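Local coordinates for galacto-N-biose/lacto-N-biose I transporter substrate-binding protein (Bifidobacterium longum, PDB 2Z8F) that binds galacto-N-biose, lacto-N-biose and the milk sugar lacto-N-tetraose, and probably delivers such sugars to its ABC transporter for uptake, at residues 99-104 with 120-125; 130-135 with 282-287; 155-160 with 216-221; 313-318 with 327-332; 362-367 with 397-402. All blocks are in the same frame, centred on the assembly; numbering follows the deposited sequence.

Interaction 1: residues 99-104 with 120-125; sequences QYAEQY and GKAYGL
Ala101 and Ala122 meet methyl to methyl in a small, buried contact of apolar side chains between helix 98-104 and the broken strand 121-126, toward the outside of one lobe. Their CB atoms stand 3.5 Å apart, close for two methyl groups, and no hydrogen bond crosses between the segments. With nothing longer than a CB at either position, the backbones come near, the two CA atoms being 6.4 Å from each other. Leu125, further along the strand, packs beside this pair. Its CD2 lies 4.3 Å from Ala101 CB, while its other methyl, CD1, reaches Tyr104 CB at 4.2 Å and comes obliquely to the ring. One leucine thus touches two residues a helical turn apart. The strand belongs to the mixed sheet of one lobe of a periplasmic-binding-protein fold, where a helix packed on a sheet is the recurring unit; Leu125 pairs through its backbone with Val292 of the adjoining strand. Gly124 O is covered by the contact, 4.0 Å from Ala101 CB, and this buried carbonyl has no hydrogen-bonding partner in the model. The Tyr104 hydroxyl is hydrogen-bonded to Glu306 of helix 301-311, which also meets Ala101 through Met305.

Interaction 2: residues 130-135 with 282-287; sequences GPLVYF and GKTGPD
The backbones of Pro131 and Pro286 are joined in a single beta bridge, with Asp287 N donating to Gly130 O at 2.8 Å and Leu132 N to Gly285 O at 3.1 Å. The bridge joins the residues leading into strand 132-137 to the loop before strand 290-294, in the two-lobed fold of the solute-binding proteins and close to the bound sugar: Asp287 has its side chain about 5 Å from an N-acetylglucosamine unit. The prolines form a non-hydrogen-bonded antiparallel pair, a site that asks for no N-H of its own, with the two bonds flanking it. Thr284 adds a third bond, OG1 to Leu132 O at 2.7 Å, with the hydroxyl tilted from the carbonyl plane; lying anti to the threonine's backbone N (chi1 -173°), OG1 is turned to this carbonyl, and CG2 to Pro131 CB. A valine here would keep the bulk but is likely to leave Leu132 O without its hydroxyl partner and the loop less firmly tied to the strand. The side chains of Leu132 and Asp287 cross at about a right angle, and Leu132 CD2 rests 3.5 Å from both CB and OD2 of Asp287.

Interaction 3: residues 155-160 with 216-221; sequences EFIAAA and YQQLLD
Two helices of one lobe, 153-165 and 207-221, lie side by side and run the same way, their short segments inclined by only 17° with axes 10.3 Å apart. The contact belongs to the buried packing between these helices, and Ile157 and Leu219 bury the most surface. One methyl of Leu219, CD2, comes to 3.5 Å from Ala160 CB and 4.2 Å from Ile157 CG1, so it sits against two residues on neighbouring turns of the facing helix. The other, CD1, approaches the Phe156 ring obliquely, 4.5 Å from CE2. That CG of Leu219 lies anti to its carbonyl carbon (chi1 -67°) carries the branched end across toward the other helix, although the side chain does not set out in that direction. Ile157 answers with its long branch: CD1 turns to Gln218 and lies against its aliphatic part, 3.7 Å from CB, the two side chains crossing at about a right angle. The partly exposed Gln218 closes this margin of the contact, while the Phe156 ring also meets those of Trp277 and Phe215. No hydrogen bond joins the segments. Near-parallel helices, held by aliphatic side chains and a ring, are typical of the helical layers flanking the sheet in each alpha/beta lobe of a solute-binding protein.

Interaction 4: residues 313-318 with 327-332; sequences TQVPDL and ATTEDA
Val315 and Glu330 slide past each other in opposite directions, with Val315 CB 3.6 Å from Glu330 CG, and this is the heart of the contact. The two methyls of the valine divide the loop between them. CG1, anti to the backbone N (chi1 168°), meets Ala332, its CB at 4.0 Å, whereas CG2 meets Ala327 CB at the same 4.0 Å. Ala327 also carries the methyl of Thr313 against it, and Thr313 in turn crosses Thr329 at about a right angle, its CB lying 3.7 Å from Thr329 OG1. At the outer margin the carboxylate of Glu330 lies against the CD and CG side of Pro316, crossing it at about a right angle, with OE1 3.6 Å from CD.

One water ties the polar rim together. It donates to Thr313 O and to Glu330 OE2, each at 2.7 Å, and accepts from Thr329 OG1 at 2.8 Å, so two bonds to the loop and one to the helix side pass through a single oxygen. Gln314 is the N-cap of helix 315-320 and the centre of an inverse gamma turn, a bend consistent with Val315 pointing at the loop. Thr313 is fixed from behind by its hydroxyl, which bonds back to Asp309 O and Trp310 O at the close of the preceding helix, and Ala332 leans on Met348 and Lys352 of helix 347-356.

With no direct hydrogen bond between the segments, the chemistry implies a division of labour: methyl packing inside, and at the rim a carboxylate that reaches the backbone of Thr313 only through the water, so that the polar link probably depends on that water.

Interaction 5: residues 362-367 with 397-402; sequences TYMPGF and TTSVDT
Met364 and Thr402 bury the most surface in this contact, with Ser399 next, and the thioether spans the turn of helix between Ser399 and Thr402. Met364 SD comes to 3.5 Å from Ser399 CB, and CE continues along the helix to 3.6 Å from Ser399 O and 3.9 Å from Thr402 CB. Its CG stands between the backbone N and the carbonyl carbon (chi1 46°), and the bend at the sulfur (chi3 -88°) turns the terminal methyl along the helix surface. Thr402 meets the loop with its methyl: CG2 is 3.4 Å from Gly366 O and 3.7 Å from Gly366 CA. Its hydroxyl is turned back on its own helix and bonds to Thr398 O at 2.6 Å, a carbonyl that also takes the Thr402 N-H, the two donors arriving from opposite faces of its plane. A serine in this place would keep the hydroxyl but would probably open a gap beside Gly366 and leave Met364 CE less closely packed. Gly366 has a positive phi (96°), and a side chain there would run into Thr402 CG2. Ser399 OG, beside the sulfur, is hydrogen-bonded to Ala395 O and to the hydroxyl of Tyr193, which Met364 also touches. Gly366 occupies the third position of a type II beta turn, Met364 to Phe367, leading into helix 367-380; a glycine with positive phi at that position is typical of this turn, here packed tightly against helix 389-405.

How the interactions relate
Four of the five contacts are buried; interaction 4 is only partly so, and it alone uses a water to join its segments. Interaction 2 lies nearest the centre of the chain and beside the sugar, and is the only one with direct hydrogen bonds between its segments. Interactions 1 and 3, about 45 Å apart between centres and on opposite sides of the chain's centre, are apolar: a helix on a strand in one, a helix on a helix in the other. Interaction 5 packs a turn on a helix through a thioether and a methyl. Interaction 2 touches two others, through Tyr134 OH on Phe156 CE1 (3.7 Å) and Pro286 CG on Tyr363 OH (3.4 Å).

Interaction 1: residues 99-104 with 120-125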
# COMPACT_ATOMS: atom_id res chain seq x y z
N GLN A 99 15.94 9.92 18.91
CA GLN A 99 15.69 10.53 20.22
C GLN A 99 14.31 11.20 20.29
O GLN A 99 13.78 11.44 21.39
CB GLN A 99 16.79 11.52 20.58
CG GLN A 99 16.88 12.77 19.71
CD GLN A 99 17.64 13.90 20.42
OE1 GLN A 99 17.56 14.05 21.64
NE2 GLN A 99 18.38 14.68 19.64
N TYR A 100 13.74 11.51 19.12
CA TYR A 100 12.38 12.07 19.07
C TYR A 100 11.33 10.99 18.89
O TYR A 100 10.34 10.98 19.61
CB TYR A 100 12.27 13.14 17.98
CG TYR A 100 13.37 14.17 18.06
CD1 TYR A 100 13.48 15.01 19.17
CD2 TYR A 100 14.31 14.30 17.04
CE1 TYR A 100 14.50 15.93 19.28
CE2 TYR A 100 15.34 15.23 17.13
CZ TYR A 100 15.40 16.06 18.26
OH TYR A 100 16.41 16.98 18.35
N ALA A 101 11.54 10.08 17.93
CA ALA A 101 10.64 8.94 17.74
C ALA A 101 10.32 8.20 19.05
O ALA A 101 9.17 7.84 19.28
CB ALA A 101 11.20 7.95 16.70
N GLU A 102 11.34 7.98 19.88
CA GLU A 102 11.19 7.26 21.16
C GLU A 102 10.10 7.84 22.04
O GLU A 102 9.41 7.11 22.76
CB GLU A 102 12.50 7.30 21.97
CG GLU A 102 13.62 6.38 21.51
CD GLU A 102 14.93 6.61 22.29
OE1 GLU A 102 15.12 7.72 22.88
OE2 GLU A 102 15.79 5.70 22.30
N GLN A 103 9.95 9.16 21.99
CA GLN A 103 8.96 9.85 22.82
C GLN A 103 7.53 9.58 22.37
O GLN A 103 6.62 9.65 23.19
CB GLN A 103 9.25 11.36 22.90
CG GLN A 103 10.58 11.71 23.56
CD GLN A 103 10.79 10.95 24.86
OE1 GLN A 103 9.92 10.94 25.74
NE2 GLN A 103 11.94 10.31 24.97
N TYR A 104 7.35 9.25 21.08
CA TYR A 104 6.01 9.02 20.49
C TYR A 104 5.67 7.55 20.21
O TYR A 104 4.55 7.22 19.82
CB TYR A 104 5.82 9.86 19.22
CG TYR A 104 6.15 11.31 19.45
CD1 TYR A 104 5.33 12.12 20.26
CD2 TYR A 104 7.29 11.87 18.88
CE1 TYR A 104 5.66 13.46 20.49
CE2 TYR A 104 7.62 13.21 19.09
CZ TYR A 104 6.80 13.99 19.91
OH TYR A 104 7.12 15.30 20.12
N GLY A 120 18.20 -0.07 14.10
CA GLY A 120 17.79 0.39 15.42
C GLY A 120 17.77 1.90 15.52
O GLY A 120 17.73 2.46 16.62
N LYS A 121 17.84 2.57 14.38
CA LYS A 121 17.66 4.03 14.34
C LYS A 121 16.33 4.35 13.65
O LYS A 121 15.97 3.69 12.67
CB LYS A 121 18.82 4.71 13.63
CG LYS A 121 20.11 4.65 14.42
CD LYS A 121 21.30 5.12 13.59
CE LYS A 121 22.56 5.20 14.44
NZ LYS A 121 23.78 5.56 13.64
N ALA A 122 15.62 5.35 14.16
CA ALA A 122 14.31 5.72 13.60
C ALA A 122 14.42 6.95 12.71
O ALA A 122 15.22 7.86 12.98
CB ALA A 122 13.28 5.95 14.71
N TYR A 123 13.62 6.96 11.65
CA TYR A 123 13.74 7.99 10.61
C TYR A 123 12.44 8.74 10.38
O TYR A 123 12.35 9.54 9.44
CB TYR A 123 14.34 7.41 9.31
CG TYR A 123 15.76 6.98 9.55
CD1 TYR A 123 16.81 7.91 9.47
CD2 TYR A 123 16.06 5.66 9.90
CE1 TYR A 123 18.14 7.51 9.72
CE2 TYR A 123 17.38 5.27 10.16
CZ TYR A 123 18.40 6.20 10.06
OH TYR A 123 19.70 5.83 10.32
N GLY A 124 11.48 8.51 11.26
CA GLY A 124 10.19 9.23 11.21
C GLY A 124 9.14 8.54 12.06
O GLY A 124 9.45 7.91 13.09
N LEU A 125 7.88 8.63 11.63
CA LEU A 125 6.81 7.93 12.32
C LEU A 125 5.88 7.23 11.33
O LEU A 125 5.66 7.76 10.22
CB LEU A 125 6.01 8.89 13.22
CG LEU A 125 6.73 9.54 14.39
CD1 LEU A 125 5.84 10.57 15.04
CD2 LEU A 125 7.14 8.48 15.41

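Interaction 2: residues 130-135 with 282-287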
# COMPACT_ATOMS: atom_id res chain seq x y z
N GLY A 130 -1.25 -1.31 4.88
CA GLY A 130 -1.91 -1.70 3.63
C GLY A 130 -2.21 -3.18 3.49
O GLY A 130 -1.77 -3.81 2.52
N PRO A 131 -2.97 -3.76 4.44
CA PRO A 131 -3.30 -5.18 4.26
C PRO A 131 -4.17 -5.40 3.05
O PRO A 131 -5.05 -4.58 2.73
CB PRO A 131 -4.09 -5.51 5.54
CG PRO A 131 -4.68 -4.17 5.95
CD PRO A 131 -3.59 -3.19 5.64
N LEU A 132 -3.90 -6.49 2.34
CA LEU A 132 -4.75 -6.87 1.22
C LEU A 132 -6.02 -7.59 1.66
O LEU A 132 -6.01 -8.48 2.53
CB LEU A 132 -3.95 -7.69 0.20
CG LEU A 132 -2.84 -6.93 -0.50
CD1 LEU A 132 -1.69 -7.83 -1.00
CD2 LEU A 132 -3.43 -6.18 -1.71
N VAL A 133 -7.13 -7.22 1.03
CA VAL A 133 -8.45 -7.80 1.30
C VAL A 133 -9.18 -8.07 -0.02
O VAL A 133 -8.59 -7.88 -1.10
CB VAL A 133 -9.29 -6.87 2.25
CG1 VAL A 133 -8.63 -6.72 3.57
CG2 VAL A 133 -9.48 -5.45 1.62
N TYR A 134 -10.43 -8.51 0.06
CA TYR A 134 -11.21 -8.85 -1.13
C TYR A 134 -12.51 -8.06 -1.15
O TYR A 134 -13.29 -8.14 -0.20
CB TYR A 134 -11.50 -10.35 -1.15
CG TYR A 134 -12.19 -10.82 -2.42
CD1 TYR A 134 -11.55 -10.74 -3.66
CD2 TYR A 134 -13.46 -11.37 -2.38
CE1 TYR A 134 -12.19 -11.18 -4.84
CE2 TYR A 134 -14.10 -11.84 -3.55
CZ TYR A 134 -13.46 -11.73 -4.77
OH TYR A 134 -14.10 -12.18 -5.92
N PHE A 135 -12.70 -7.23 -2.17
CA PHE A 135 -13.95 -6.49 -2.34
C PHE A 135 -14.81 -7.29 -3.32
O PHE A 135 -14.32 -7.74 -4.38
CB PHE A 135 -13.73 -5.11 -3.01
CG PHE A 135 -12.96 -4.08 -2.18
CD1 PHE A 135 -12.62 -4.29 -0.84
CD2 PHE A 135 -12.64 -2.84 -2.76
CE1 PHE A 135 -11.92 -3.33 -0.13
CE2 PHE A 135 -11.96 -1.86 -2.06
CZ PHE A 135 -11.59 -2.11 -0.71
N GLY A 282 -3.93 -18.54 5.13
CA GLY A 282 -4.63 -17.79 6.17
C GLY A 282 -4.03 -16.43 6.52
O GLY A 282 -4.52 -15.76 7.45
N LYS A 283 -2.97 -16.03 5.81
CA LYS A 283 -2.33 -14.73 6.04
C LYS A 283 -2.67 -13.81 4.88
O LYS A 283 -3.05 -14.28 3.81
CB LYS A 283 -0.80 -14.82 6.13
CG LYS A 283 -0.22 -15.68 7.28
CD LYS A 283 -0.57 -15.15 8.64
CE LYS A 283 0.52 -14.26 9.24
NZ LYS A 283 0.26 -14.06 10.71
N THR A 284 -2.52 -12.52 5.10
CA THR A 284 -2.50 -11.58 3.98
C THR A 284 -1.11 -10.93 3.92
O THR A 284 -0.21 -11.28 4.68
CB THR A 284 -3.65 -10.57 4.06
OG1 THR A 284 -3.67 -9.79 2.85
CG2 THR A 284 -3.54 -9.66 5.27
N GLY A 285 -0.92 -9.97 3.02
CA GLY A 285 0.37 -9.35 2.88
C GLY A 285 0.17 -7.87 2.64
O GLY A 285 -0.97 -7.46 2.41
N PRO A 286 1.27 -7.10 2.74
CA PRO A 286 1.24 -5.64 2.60
C PRO A 286 1.24 -5.19 1.15
O PRO A 286 1.99 -5.72 0.32
CB PRO A 286 2.54 -5.20 3.30
CG PRO A 286 3.51 -6.36 3.02
CD PRO A 286 2.64 -7.59 3.05
N ASP A 287 0.43 -4.17 0.85
CA ASP A 287 0.46 -3.52 -0.44
C ASP A 287 0.51 -2.03 -0.08
O ASP A 287 -0.45 -1.48 0.42
CB ASP A 287 -0.81 -3.86 -1.21
CG ASP A 287 -0.98 -3.05 -2.52
OD1 ASP A 287 -0.21 -2.07 -2.77
OD2 ASP A 287 -1.89 -3.46 -3.30

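Interaction 3: residues 155-160 with 216-221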
# COMPACT_ATOMS: atom_id res chain seq x y z
N GLU A 155 -11.45 -23.89 -6.25
CA GLU A 155 -12.87 -23.57 -6.16
C GLU A 155 -13.10 -22.15 -6.67
O GLU A 155 -14.12 -21.87 -7.33
CB GLU A 155 -13.40 -23.73 -4.73
CG GLU A 155 -14.86 -23.32 -4.58
CD GLU A 155 -15.71 -24.38 -3.89
OE1 GLU A 155 -15.57 -25.58 -4.25
OE2 GLU A 155 -16.52 -24.02 -3.01
N PHE A 156 -12.17 -21.25 -6.35
CA PHE A 156 -12.26 -19.86 -6.83
C PHE A 156 -12.18 -19.78 -8.34
O PHE A 156 -12.98 -19.07 -8.99
CB PHE A 156 -11.17 -18.97 -6.21
CG PHE A 156 -11.37 -17.53 -6.51
CD1 PHE A 156 -12.02 -16.72 -5.60
CD2 PHE A 156 -10.95 -16.98 -7.73
CE1 PHE A 156 -12.22 -15.36 -5.88
CE2 PHE A 156 -11.16 -15.63 -8.01
CZ PHE A 156 -11.79 -14.83 -7.09
N ILE A 157 -11.21 -20.48 -8.92
CA ILE A 157 -11.03 -20.50 -10.37
C ILE A 157 -12.30 -21.03 -11.08
O ILE A 157 -12.74 -20.45 -12.07
CB ILE A 157 -9.75 -21.29 -10.76
CG1 ILE A 157 -8.50 -20.51 -10.31
CG2 ILE A 157 -9.70 -21.56 -12.27
CD1 ILE A 157 -7.18 -21.32 -10.27
N ALA A 158 -12.91 -22.09 -10.54
CA ALA A 158 -14.17 -22.62 -11.09
C ALA A 158 -15.29 -21.58 -11.07
O ALA A 158 -15.99 -21.38 -12.07
CB ALA A 158 -14.60 -23.92 -10.31
N ALA A 159 -15.42 -20.89 -9.93
CA ALA A 159 -16.43 -19.82 -9.79
C ALA A 159 -16.12 -18.71 -10.77
O ALA A 159 -17.04 -18.13 -11.38
CB ALA A 159 -16.45 -19.30 -8.37
N ALA A 160 -14.83 -18.43 -10.96
CA ALA A 160 -14.43 -17.33 -11.85
C ALA A 160 -14.77 -17.63 -13.31
O ALA A 160 -15.14 -16.73 -14.08
CB ALA A 160 -12.96 -17.07 -11.69
N TYR A 216 -3.09 -16.55 -10.90
CA TYR A 216 -3.36 -15.56 -11.96
C TYR A 216 -3.21 -16.17 -13.35
O TYR A 216 -3.95 -15.79 -14.25
CB TYR A 216 -2.51 -14.29 -11.81
CG TYR A 216 -3.01 -13.39 -10.68
CD1 TYR A 216 -2.32 -13.33 -9.46
CD2 TYR A 216 -4.17 -12.62 -10.83
CE1 TYR A 216 -2.79 -12.54 -8.38
CE2 TYR A 216 -4.63 -11.80 -9.78
CZ TYR A 216 -3.94 -11.76 -8.57
OH TYR A 216 -4.40 -10.95 -7.53
N GLN A 217 -2.28 -17.13 -13.50
CA GLN A 217 -2.08 -17.75 -14.81
C GLN A 217 -3.36 -18.46 -15.24
O GLN A 217 -3.79 -18.32 -16.38
CB GLN A 217 -0.91 -18.75 -14.78
CG GLN A 217 -0.53 -19.23 -16.19
CD GLN A 217 0.05 -18.11 -17.03
OE1 GLN A 217 1.14 -17.61 -16.74
NE2 GLN A 217 -0.67 -17.69 -18.09
N GLN A 218 -3.93 -19.26 -14.34
CA GLN A 218 -5.15 -20.02 -14.66
C GLN A 218 -6.31 -19.07 -14.97
O GLN A 218 -7.05 -19.32 -15.91
CB GLN A 218 -5.54 -20.98 -13.54
CG GLN A 218 -4.56 -22.12 -13.37
CD GLN A 218 -5.10 -23.25 -12.50
OE1 GLN A 218 -4.40 -23.75 -11.61
NE2 GLN A 218 -6.33 -23.64 -12.74
N LEU A 219 -6.44 -17.99 -14.19
CA LEU A 219 -7.43 -16.94 -14.49
C LEU A 219 -7.26 -16.30 -15.86
O LEU A 219 -8.23 -16.16 -16.63
CB LEU A 219 -7.47 -15.89 -13.39
CG LEU A 219 -8.01 -16.40 -12.05
CD1 LEU A 219 -7.81 -15.33 -10.98
CD2 LEU A 219 -9.49 -16.84 -12.09
N LEU A 220 -6.03 -15.92 -16.20
CA LEU A 220 -5.75 -15.27 -17.49
C LEU A 220 -5.96 -16.24 -18.65
O LEU A 220 -6.51 -15.86 -19.68
CB LEU A 220 -4.33 -14.70 -17.53
CG LEU A 220 -4.08 -13.50 -16.62
CD1 LEU A 220 -2.61 -13.14 -16.64
CD2 LEU A 220 -4.95 -12.30 -17.05
N ASP A 221 -5.55 -17.49 -18.48
CA ASP A 221 -5.72 -18.48 -19.54
C ASP A 221 -7.20 -18.69 -19.82
O ASP A 221 -7.59 -18.97 -20.95
CB ASP A 221 -5.08 -19.82 -19.13
CG ASP A 221 -3.55 -19.79 -19.19
OD1 ASP A 221 -2.97 -18.82 -19.74
OD2 ASP A 221 -2.92 -20.77 -18.69

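Interaction 4: residues 313-318 with 327-332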
# COMPACT_ATOMS: atom_id res chain seq x y z
N THR A 313 -1.94 10.98 14.57
CA THR A 313 -2.94 10.53 15.54
C THR A 313 -4.32 11.20 15.36
O THR A 313 -5.21 11.04 16.21
CB THR A 313 -2.44 10.63 17.04
OG1 THR A 313 -2.04 11.97 17.34
CG2 THR A 313 -1.26 9.70 17.29
N GLN A 314 -4.52 11.90 14.24
CA GLN A 314 -5.86 12.43 13.90
C GLN A 314 -6.67 11.34 13.20
O GLN A 314 -7.00 11.42 12.01
CB GLN A 314 -5.76 13.71 13.04
CG GLN A 314 -4.95 14.84 13.73
CD GLN A 314 -5.41 15.04 15.18
OE1 GLN A 314 -6.53 15.45 15.43
NE2 GLN A 314 -4.54 14.71 16.13
N VAL A 315 -7.00 10.29 13.95
CA VAL A 315 -7.53 9.07 13.38
C VAL A 315 -8.72 9.26 12.41
O VAL A 315 -8.64 8.81 11.26
CB VAL A 315 -7.76 8.02 14.49
CG1 VAL A 315 -8.58 6.83 13.99
CG2 VAL A 315 -6.39 7.57 15.02
N PRO A 316 -9.82 9.89 12.86
CA PRO A 316 -10.94 10.01 11.92
C PRO A 316 -10.56 10.73 10.60
O PRO A 316 -11.02 10.33 9.53
CB PRO A 316 -11.98 10.80 12.70
CG PRO A 316 -11.61 10.61 14.15
CD PRO A 316 -10.14 10.44 14.20
N ASP A 317 -9.74 11.77 10.69
CA ASP A 317 -9.36 12.54 9.50
C ASP A 317 -8.52 11.68 8.56
O ASP A 317 -8.73 11.68 7.36
CB ASP A 317 -8.60 13.82 9.87
CG ASP A 317 -9.45 14.81 10.67
OD1 ASP A 317 -10.69 14.74 10.65
OD2 ASP A 317 -8.84 15.68 11.31
N LEU A 318 -7.57 10.92 9.12
CA LEU A 318 -6.79 9.99 8.30
C LEU A 318 -7.67 8.91 7.67
O LEU A 318 -7.49 8.54 6.49
CB LEU A 318 -5.72 9.31 9.18
CG LEU A 318 -4.66 10.23 9.83
CD1 LEU A 318 -3.81 9.46 10.86
CD2 LEU A 318 -3.76 10.87 8.81
N ALA A 327 -1.71 4.52 14.18
CA ALA A 327 -1.95 5.02 15.55
C ALA A 327 -2.79 4.06 16.35
O ALA A 327 -3.71 3.44 15.81
CB ALA A 327 -2.64 6.38 15.48
N THR A 328 -2.50 3.96 17.65
CA THR A 328 -3.29 3.13 18.53
C THR A 328 -3.98 3.97 19.60
O THR A 328 -4.55 3.45 20.54
CB THR A 328 -2.40 2.08 19.23
OG1 THR A 328 -1.28 2.75 19.78
CG2 THR A 328 -1.95 1.00 18.22
N THR A 329 -3.96 5.29 19.42
CA THR A 329 -4.48 6.22 20.42
C THR A 329 -6.01 6.19 20.54
O THR A 329 -6.55 6.53 21.61
CB THR A 329 -4.01 7.64 20.12
OG1 THR A 329 -4.26 7.89 18.73
CG2 THR A 329 -2.53 7.80 20.39
N GLU A 330 -6.70 5.77 19.48
CA GLU A 330 -8.16 5.60 19.47
C GLU A 330 -8.52 4.62 18.37
O GLU A 330 -7.74 4.47 17.42
CB GLU A 330 -8.89 6.93 19.27
CG GLU A 330 -8.59 7.62 17.96
CD GLU A 330 -9.35 8.93 17.79
OE1 GLU A 330 -10.54 8.88 17.39
OE2 GLU A 330 -8.74 9.99 18.05
N ASP A 331 -9.68 3.96 18.48
CA ASP A 331 -10.10 2.98 17.48
C ASP A 331 -10.50 3.71 16.19
O ASP A 331 -11.20 4.72 16.23
CB ASP A 331 -11.30 2.14 17.97
CG ASP A 331 -10.94 1.14 19.07
OD1 ASP A 331 -9.77 0.71 19.21
OD2 ASP A 331 -11.87 0.75 19.82
N ALA A 332 -10.07 3.19 15.05
CA ALA A 332 -10.58 3.66 13.77
C ALA A 332 -12.01 3.16 13.58
O ALA A 332 -12.33 2.02 13.90
CB ALA A 332 -9.69 3.21 12.61
O HOH W 1 -6.10 9.97 18.51

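Interaction 5: residues 362-367 with 397-402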
# COMPACT_ATOMS: atom_id res chain seq x y z
N THR A 362 10.37 -7.80 4.72
CA THR A 362 11.52 -6.92 4.53
C THR A 362 11.63 -6.53 3.05
O THR A 362 11.58 -7.40 2.19
CB THR A 362 12.82 -7.62 5.01
OG1 THR A 362 12.72 -7.84 6.43
CG2 THR A 362 14.07 -6.77 4.71
N TYR A 363 11.76 -5.22 2.78
CA TYR A 363 12.06 -4.74 1.43
C TYR A 363 13.53 -4.38 1.29
O TYR A 363 14.04 -3.54 2.04
CB TYR A 363 11.20 -3.52 1.09
CG TYR A 363 9.74 -3.84 1.02
CD1 TYR A 363 9.14 -4.29 -0.18
CD2 TYR A 363 8.94 -3.73 2.16
CE1 TYR A 363 7.78 -4.58 -0.24
CE2 TYR A 363 7.58 -4.01 2.13
CZ TYR A 363 7.00 -4.45 0.94
OH TYR A 363 5.66 -4.73 0.92
N MET A 364 14.22 -4.98 0.31
CA MET A 364 15.60 -4.58 0.03
C MET A 364 15.68 -3.11 -0.40
O MET A 364 14.75 -2.58 -1.01
CB MET A 364 16.19 -5.42 -1.12
CG MET A 364 15.25 -5.57 -2.32
SD MET A 364 16.15 -6.21 -3.76
CE MET A 364 16.73 -4.69 -4.47
N PRO A 365 16.80 -2.46 -0.11
CA PRO A 365 17.02 -1.11 -0.71
C PRO A 365 17.04 -1.22 -2.23
O PRO A 365 17.77 -2.06 -2.77
CB PRO A 365 18.38 -0.69 -0.18
CG PRO A 365 19.00 -1.92 0.45
CD PRO A 365 17.91 -2.90 0.75
N GLY A 366 16.28 -0.36 -2.91
CA GLY A 366 16.20 -0.43 -4.37
C GLY A 366 15.01 -1.21 -4.91
O GLY A 366 14.92 -1.52 -6.11
N PHE A 367 14.07 -1.53 -4.02
CA PHE A 367 12.89 -2.30 -4.42
C PHE A 367 12.08 -1.60 -5.52
O PHE A 367 11.35 -2.24 -6.27
CB PHE A 367 11.99 -2.61 -3.20
CG PHE A 367 10.84 -3.50 -3.54
CD1 PHE A 367 11.03 -4.89 -3.71
CD2 PHE A 367 9.56 -2.98 -3.72
CE1 PHE A 367 9.96 -5.72 -4.05
CE2 PHE A 367 8.49 -3.81 -4.05
CZ PHE A 367 8.68 -5.19 -4.21
N THR A 397 16.24 -11.73 -10.57
CA THR A 397 17.38 -11.16 -11.25
C THR A 397 17.52 -9.65 -11.04
O THR A 397 18.62 -9.16 -10.75
CB THR A 397 17.28 -11.50 -12.74
OG1 THR A 397 17.11 -12.93 -12.88
CG2 THR A 397 18.54 -11.13 -13.38
N THR A 398 16.42 -8.90 -11.16
CA THR A 398 16.48 -7.46 -10.90
C THR A 398 16.83 -7.09 -9.44
O THR A 398 17.54 -6.11 -9.17
CB THR A 398 15.18 -6.78 -11.35
OG1 THR A 398 15.02 -7.01 -12.76
CG2 THR A 398 15.25 -5.28 -11.11
N SER A 399 16.37 -7.91 -8.50
CA SER A 399 16.69 -7.71 -7.09
C SER A 399 18.20 -7.85 -6.87
O SER A 399 18.83 -6.96 -6.30
CB SER A 399 15.96 -8.75 -6.22
OG SER A 399 14.55 -8.58 -6.23
N VAL A 400 18.77 -8.98 -7.32
CA VAL A 400 20.20 -9.16 -7.19
C VAL A 400 21.01 -8.04 -7.88
O VAL A 400 21.93 -7.46 -7.29
CB VAL A 400 20.61 -10.55 -7.70
CG1 VAL A 400 22.11 -10.66 -7.69
CG2 VAL A 400 19.94 -11.66 -6.82
N ASP A 401 20.63 -7.70 -9.11
CA ASP A 401 21.34 -6.66 -9.87
C ASP A 401 21.28 -5.31 -9.15
O ASP A 401 22.25 -4.57 -9.09
CB ASP A 401 20.74 -6.51 -11.28
CG ASP A 401 20.99 -7.74 -12.16
OD1 ASP A 401 21.73 -8.64 -11.73
OD2 ASP A 401 20.41 -7.78 -13.27
N THR A 402 20.11 -5.00 -8.61
CA THR A 402 19.90 -3.70 -7.99
C THR A 402 20.74 -3.57 -6.70
O THR A 402 21.36 -2.55 -6.48
CB THR A 402 18.39 -3.45 -7.74
OG1 THR A 402 17.69 -3.48 -9.00
CG2 THR A 402 18.16 -2.09 -7.06